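Local coordinates for protein aldo-keto reductase AKR2E4 (Bombyx mori, PDB 3WCZ) that reduces 3-dehydroecdysone with NADPH as cosubstrate and may take part in regulating molting in the silkworm, at residues W89-H93 with F121-P127; D135-W140 with R167-S172. One frame throughout, in Å; residues are numbered along the deposited sequence.

Contact 1. Residues W89-H93 with F121-P127; sequences WNDKH and FPIATKP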
# COMPACT_ATOMS: atom_id res chain seq x y z
N TRP A 89 2.19 -12.93 -4.94
CA TRP A 89 3.62 -12.84 -5.18
C TRP A 89 4.03 -13.26 -6.60
O TRP A 89 3.24 -13.87 -7.34
CB TRP A 89 4.43 -13.56 -4.07
CG TRP A 89 5.90 -13.29 -4.19
CD1 TRP A 89 6.91 -14.22 -4.38
CD2 TRP A 89 6.54 -12.01 -4.19
NE1 TRP A 89 8.11 -13.58 -4.50
CE2 TRP A 89 7.92 -12.23 -4.39
CE3 TRP A 89 6.08 -10.70 -4.05
CZ2 TRP A 89 8.83 -11.18 -4.44
CZ3 TRP A 89 6.97 -9.67 -4.11
CH2 TRP A 89 8.34 -9.91 -4.30
N ASN A 90 5.25 -12.89 -6.97
CA ASN A 90 5.75 -12.97 -8.33
C ASN A 90 5.87 -14.40 -8.88
O ASN A 90 5.95 -14.57 -10.10
CB ASN A 90 7.13 -12.34 -8.42
CG ASN A 90 7.13 -10.87 -8.04
OD1 ASN A 90 6.10 -10.21 -7.91
ND2 ASN A 90 8.35 -10.35 -7.84
N ASP A 91 5.92 -15.40 -8.01
CA ASP A 91 6.03 -16.80 -8.45
C ASP A 91 4.68 -17.48 -8.64
O ASP A 91 4.61 -18.69 -8.84
CB ASP A 91 6.93 -17.62 -7.51
CG ASP A 91 6.38 -17.75 -6.11
OD1 ASP A 91 5.50 -16.98 -5.69
OD2 ASP A 91 6.88 -18.65 -5.38
N LYS A 92 3.61 -16.71 -8.59
CA LYS A 92 2.26 -17.23 -8.72
C LYS A 92 1.49 -16.55 -9.84
O LYS A 92 0.27 -16.32 -9.73
CB LYS A 92 1.46 -17.10 -7.41
CG LYS A 92 2.10 -17.79 -6.19
CD LYS A 92 2.24 -19.29 -6.33
CE LYS A 92 2.87 -19.87 -5.07
NZ LYS A 92 2.97 -21.32 -5.12
N HIS A 93 2.17 -16.25 -10.94
CA HIS A 93 1.56 -15.47 -12.00
C HIS A 93 0.80 -16.26 -13.06
O HIS A 93 0.07 -15.67 -13.86
CB HIS A 93 2.60 -14.55 -12.65
CG HIS A 93 2.80 -13.27 -11.90
ND1 HIS A 93 3.10 -12.09 -12.55
CD2 HIS A 93 2.72 -12.96 -10.59
CE1 HIS A 93 3.21 -11.12 -11.66
NE2 HIS A 93 3.00 -11.62 -10.46
N PHE A 121 3.79 -7.27 -8.26
CA PHE A 121 4.61 -6.68 -9.31
C PHE A 121 4.17 -7.24 -10.66
O PHE A 121 3.65 -8.37 -10.74
CB PHE A 121 6.10 -7.03 -9.17
CG PHE A 121 6.80 -6.33 -8.04
CD1 PHE A 121 6.82 -6.91 -6.79
CD2 PHE A 121 7.47 -5.14 -8.25
CE1 PHE A 121 7.48 -6.27 -5.73
CE2 PHE A 121 8.10 -4.47 -7.20
CZ PHE A 121 8.12 -5.05 -5.94
N PRO A 122 4.49 -6.53 -11.75
CA PRO A 122 4.15 -7.05 -13.08
C PRO A 122 5.13 -8.13 -13.56
O PRO A 122 4.88 -8.73 -14.59
CB PRO A 122 4.20 -5.81 -13.99
CG PRO A 122 5.15 -4.86 -13.29
CD PRO A 122 4.95 -5.13 -11.80
N ILE A 123 6.22 -8.32 -12.84
CA ILE A 123 7.24 -9.32 -13.13
C ILE A 123 6.78 -10.67 -12.64
O ILE A 123 6.18 -10.80 -11.57
CB ILE A 123 8.56 -8.95 -12.41
CG1 ILE A 123 9.04 -7.56 -12.86
CG2 ILE A 123 9.62 -9.97 -12.64
CD1 ILE A 123 10.07 -6.96 -11.90
N ALA A 124 7.11 -11.71 -13.42
CA ALA A 124 6.87 -13.10 -13.03
C ALA A 124 8.23 -13.76 -12.81
O ALA A 124 9.16 -13.56 -13.60
CB ALA A 124 6.11 -13.83 -14.10
N THR A 125 8.34 -14.54 -11.74
CA THR A 125 9.57 -15.28 -11.47
C THR A 125 9.23 -16.73 -11.15
O THR A 125 8.07 -17.10 -10.92
CB THR A 125 10.37 -14.69 -10.31
OG1 THR A 125 9.62 -14.81 -9.09
CG2 THR A 125 10.69 -13.23 -10.58
N LYS A 126 10.25 -17.57 -11.23
CA LYS A 126 10.17 -18.90 -10.69
C LYS A 126 10.42 -18.80 -9.18
O LYS A 126 10.81 -17.74 -8.67
CB LYS A 126 11.19 -19.81 -11.38
CG LYS A 126 11.11 -19.83 -12.91
CD LYS A 126 9.86 -20.47 -13.41
CE LYS A 126 9.94 -20.81 -14.91
NZ LYS A 126 10.82 -22.00 -15.24
N PRO A 127 10.14 -19.87 -8.45
CA PRO A 127 10.19 -19.73 -6.99
C PRO A 127 11.58 -19.37 -6.46
O PRO A 127 11.69 -18.88 -5.33
CB PRO A 127 9.75 -21.11 -6.50
CG PRO A 127 8.92 -21.66 -7.60
CD PRO A 127 9.53 -21.14 -8.87
O HOH W 1 3.41 -10.35 -8.11
O HOH W 2 10.36 -12.73 -7.25
O HOH W 3 3.61 -11.16 -15.09
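Asn90 O accepts from Thr125 N, 2.9 Å away and nearly straight, the donor standing above the carbonyl plane, and Ala124 CA adds a longer CA-H...O contact to the same oxygen. The backbones touch again one residue on, where Asp91 CA comes within 3.2 Å of Thr125 O.

Beside this seam lies the His93 imidazole. His93 CE1 is pressed against two carbonyl oxygens, 2.9 Å from Phe121 O at the ring edge and 3.0 Å from Ile123 O, while Ala124 CA covers one face of the ring. Each ring nitrogen meets a water near the ring plane: His93 NE2 is 2.7 Å from a water shared with Asn90 OD1 and Phe121 N, and His93 ND1 is 2.8 Å from another that donates to Pro122 O. With an alanine here both waters would probably lose their imidazole partner, and a gap would open beside Phe121 O and Ile123 O.

With CG anti to its own carbonyl carbon (chi1 -61°), Asn90 lays its amide over the centre of one face of the Trp89 indole, and Asn90 OD1 reaches Phe121 CB at 3.4 Å. Its ND2 donates to a further water, which also bonds Thr125 OG1. Trp89 and Phe121 run side by side with ring planes 85° apart, in an oblique pairing that brings Trp89 CZ3 to the edge of the Phe121 ring.

Phe121 in turn touches NADP and packs edge-to-face with Trp300. The contact thus ties the loop after strand 83-88 to the one after strand 114-119, two of the loops that, as in other aldo-keto reductases, rim the cofactor and substrate site at the C-terminal mouth of the TIM barrel.

Contact 2. Residues D135-W140 with R167-S172; sequences DYLETW and RLVSNS
Asp135, the N-cap of helix 136-148, meets Arg167 in an end-on, two-nitrogen salt bridge that joins two outer helices of the TIM barrel. Arg167 NH1 donates to Asp135 OD1 and NH2 to OD2, each at 2.9 Å and nearly straight, the carboxylate and guanidinium planes 19° apart. Asp135 OD1 serves twice: its syn lone pair takes NH1, and from above the carboxylate plane it accepts Leu137 N at 3.0 Å, the helix's capping bond. The extended Arg167 chain brings NH1 to Tyr136 OH for a weak bond of 3.2 Å, and Leu137 CD1 covers one face of the guanidinium.

Beyond the last turn of helix 162-170, Asn171 and Ser172 fold back on its carbonyls. Asn171 ND2 donates to a lone pair of Arg167 O at 2.9 Å. Leu168 O receives Asn171 N and Ser172 OG from opposite faces of its plane; Ile174 O accepts from Trp140 NE1 and also lies near Ser172 OG, whose proton may be shared.

Towards the barrel strands Leu137 and Leu168 pass alongside in opposite senses, Leu137 CD2 lying 3.7 Å from Leu168 CD1. Leu168 CD1 also makes a CH-pi contact over the face of the Trp140 five-membered ring, 3.8 Å from its centroid.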
# COMPACT_ATOMS: atom_id res chain seq x y z
N ASP A 135 2.85 -13.20 -19.19
CA ASP A 135 2.21 -11.91 -19.38
C ASP A 135 1.31 -11.62 -18.18
O ASP A 135 0.53 -12.46 -17.75
CB ASP A 135 1.39 -11.98 -20.66
CG ASP A 135 0.91 -10.65 -21.16
OD1 ASP A 135 0.92 -9.63 -20.43
OD2 ASP A 135 0.49 -10.61 -22.35
N TYR A 136 1.43 -10.41 -17.63
CA TYR A 136 0.58 -10.01 -16.51
C TYR A 136 -0.89 -9.96 -16.94
O TYR A 136 -1.77 -9.98 -16.09
CB TYR A 136 1.04 -8.66 -15.89
CG TYR A 136 1.12 -7.55 -16.89
CD1 TYR A 136 -0.03 -6.91 -17.35
CD2 TYR A 136 2.33 -7.13 -17.41
CE1 TYR A 136 0.03 -5.93 -18.30
CE2 TYR A 136 2.41 -6.15 -18.38
CZ TYR A 136 1.25 -5.54 -18.82
OH TYR A 136 1.33 -4.59 -19.79
N LEU A 137 -1.16 -9.93 -18.24
CA LEU A 137 -2.56 -10.04 -18.68
C LEU A 137 -3.15 -11.40 -18.33
O LEU A 137 -4.34 -11.52 -18.04
CB LEU A 137 -2.72 -9.79 -20.18
CG LEU A 137 -2.39 -8.42 -20.71
CD1 LEU A 137 -2.63 -8.45 -22.20
CD2 LEU A 137 -3.24 -7.34 -20.05
N GLU A 138 -2.32 -12.43 -18.39
CA GLU A 138 -2.77 -13.74 -17.97
C GLU A 138 -3.04 -13.79 -16.46
O GLU A 138 -4.04 -14.33 -16.00
CB GLU A 138 -1.75 -14.81 -18.35
CG GLU A 138 -2.15 -16.12 -17.79
CD GLU A 138 -1.28 -17.27 -18.22
OE1 GLU A 138 -0.86 -17.27 -19.40
OE2 GLU A 138 -1.05 -18.19 -17.39
N THR A 139 -2.13 -13.20 -15.69
CA THR A 139 -2.29 -13.16 -14.25
C THR A 139 -3.60 -12.44 -13.93
O THR A 139 -4.35 -12.82 -13.03
CB THR A 139 -1.10 -12.41 -13.65
OG1 THR A 139 0.12 -12.92 -14.20
CG2 THR A 139 -1.07 -12.52 -12.13
N TRP A 140 -3.87 -11.36 -14.68
CA TRP A 140 -5.07 -10.56 -14.45
C TRP A 140 -6.32 -11.38 -14.71
O TRP A 140 -7.35 -11.18 -14.03
CB TRP A 140 -5.03 -9.28 -15.30
CG TRP A 140 -6.11 -8.31 -14.95
CD1 TRP A 140 -7.18 -7.97 -15.72
CD2 TRP A 140 -6.25 -7.59 -13.73
NE1 TRP A 140 -7.97 -7.07 -15.05
CE2 TRP A 140 -7.40 -6.80 -13.83
CE3 TRP A 140 -5.49 -7.53 -12.55
CZ2 TRP A 140 -7.83 -5.97 -12.80
CZ3 TRP A 140 -5.92 -6.72 -11.54
CH2 TRP A 140 -7.07 -5.95 -11.66
N ARG A 167 -1.94 -0.75 -21.08
CA ARG A 167 -2.11 -2.03 -21.75
C ARG A 167 -3.10 -2.88 -21.00
O ARG A 167 -3.93 -3.58 -21.59
CB ARG A 167 -0.76 -2.74 -21.86
CG ARG A 167 -0.82 -4.07 -22.58
CD ARG A 167 0.57 -4.51 -23.05
NE ARG A 167 0.53 -5.82 -23.70
CZ ARG A 167 0.57 -6.97 -23.06
NH1 ARG A 167 0.67 -7.05 -21.74
NH2 ARG A 167 0.50 -8.11 -23.76
N LEU A 168 -3.01 -2.88 -19.68
CA LEU A 168 -3.91 -3.65 -18.86
C LEU A 168 -5.34 -3.17 -19.05
O LEU A 168 -6.23 -4.01 -19.29
CB LEU A 168 -3.46 -3.60 -17.39
CG LEU A 168 -4.32 -4.39 -16.41
CD1 LEU A 168 -4.35 -5.85 -16.82
CD2 LEU A 168 -3.80 -4.26 -14.98
N VAL A 169 -5.57 -1.86 -19.05
CA VAL A 169 -6.89 -1.28 -19.24
C VAL A 169 -7.46 -1.63 -20.63
O VAL A 169 -8.64 -1.96 -20.76
CB VAL A 169 -6.88 0.25 -19.03
CG1 VAL A 169 -8.19 0.84 -19.47
CG2 VAL A 169 -6.59 0.56 -17.56
N SER A 170 -6.63 -1.55 -21.66
CA SER A 170 -7.09 -1.79 -23.02
C SER A 170 -7.38 -3.26 -23.32
O SER A 170 -8.08 -3.55 -24.29
CB SER A 170 -6.06 -1.28 -24.02
OG SER A 170 -6.01 0.13 -23.96
N ASN A 171 -6.87 -4.16 -22.50
CA ASN A 171 -6.90 -5.57 -22.82
C ASN A 171 -7.54 -6.43 -21.78
O ASN A 171 -7.39 -7.65 -21.83
CB ASN A 171 -5.51 -6.09 -23.14
CG ASN A 171 -4.96 -5.51 -24.42
OD1 ASN A 171 -5.32 -5.97 -25.52
ND2 ASN A 171 -4.09 -4.52 -24.31
N SER A 172 -8.35 -5.83 -20.91
CA SER A 172 -9.09 -6.58 -19.90
C SER A 172 -10.51 -6.04 -19.80
O SER A 172 -10.76 -4.91 -20.23
CB SER A 172 -8.41 -6.55 -18.53
OG SER A 172 -8.36 -5.25 -17.99

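How the contacts relate
Both contacts lie on the same side of the chain's centre, and the chain completes contact 1 before it opens contact 2. Contact 1 is the more buried of the two and joins loops beside the cofactor site; its polar groups are met mostly by backbone atoms and ordered waters, with no salt bridge. Contact 2 joins two helices on the outside of the barrel, grading from a charged pair at its edge to leucine and tryptophan against the strands. They touch directly: His93 O and Thr139 OG1 form a probable hydrogen bond, and the carbonyl oxygen of Pro122 packs against Tyr136 CB, so helix 136-148 adjoins both the loop pair and its neighbouring helix.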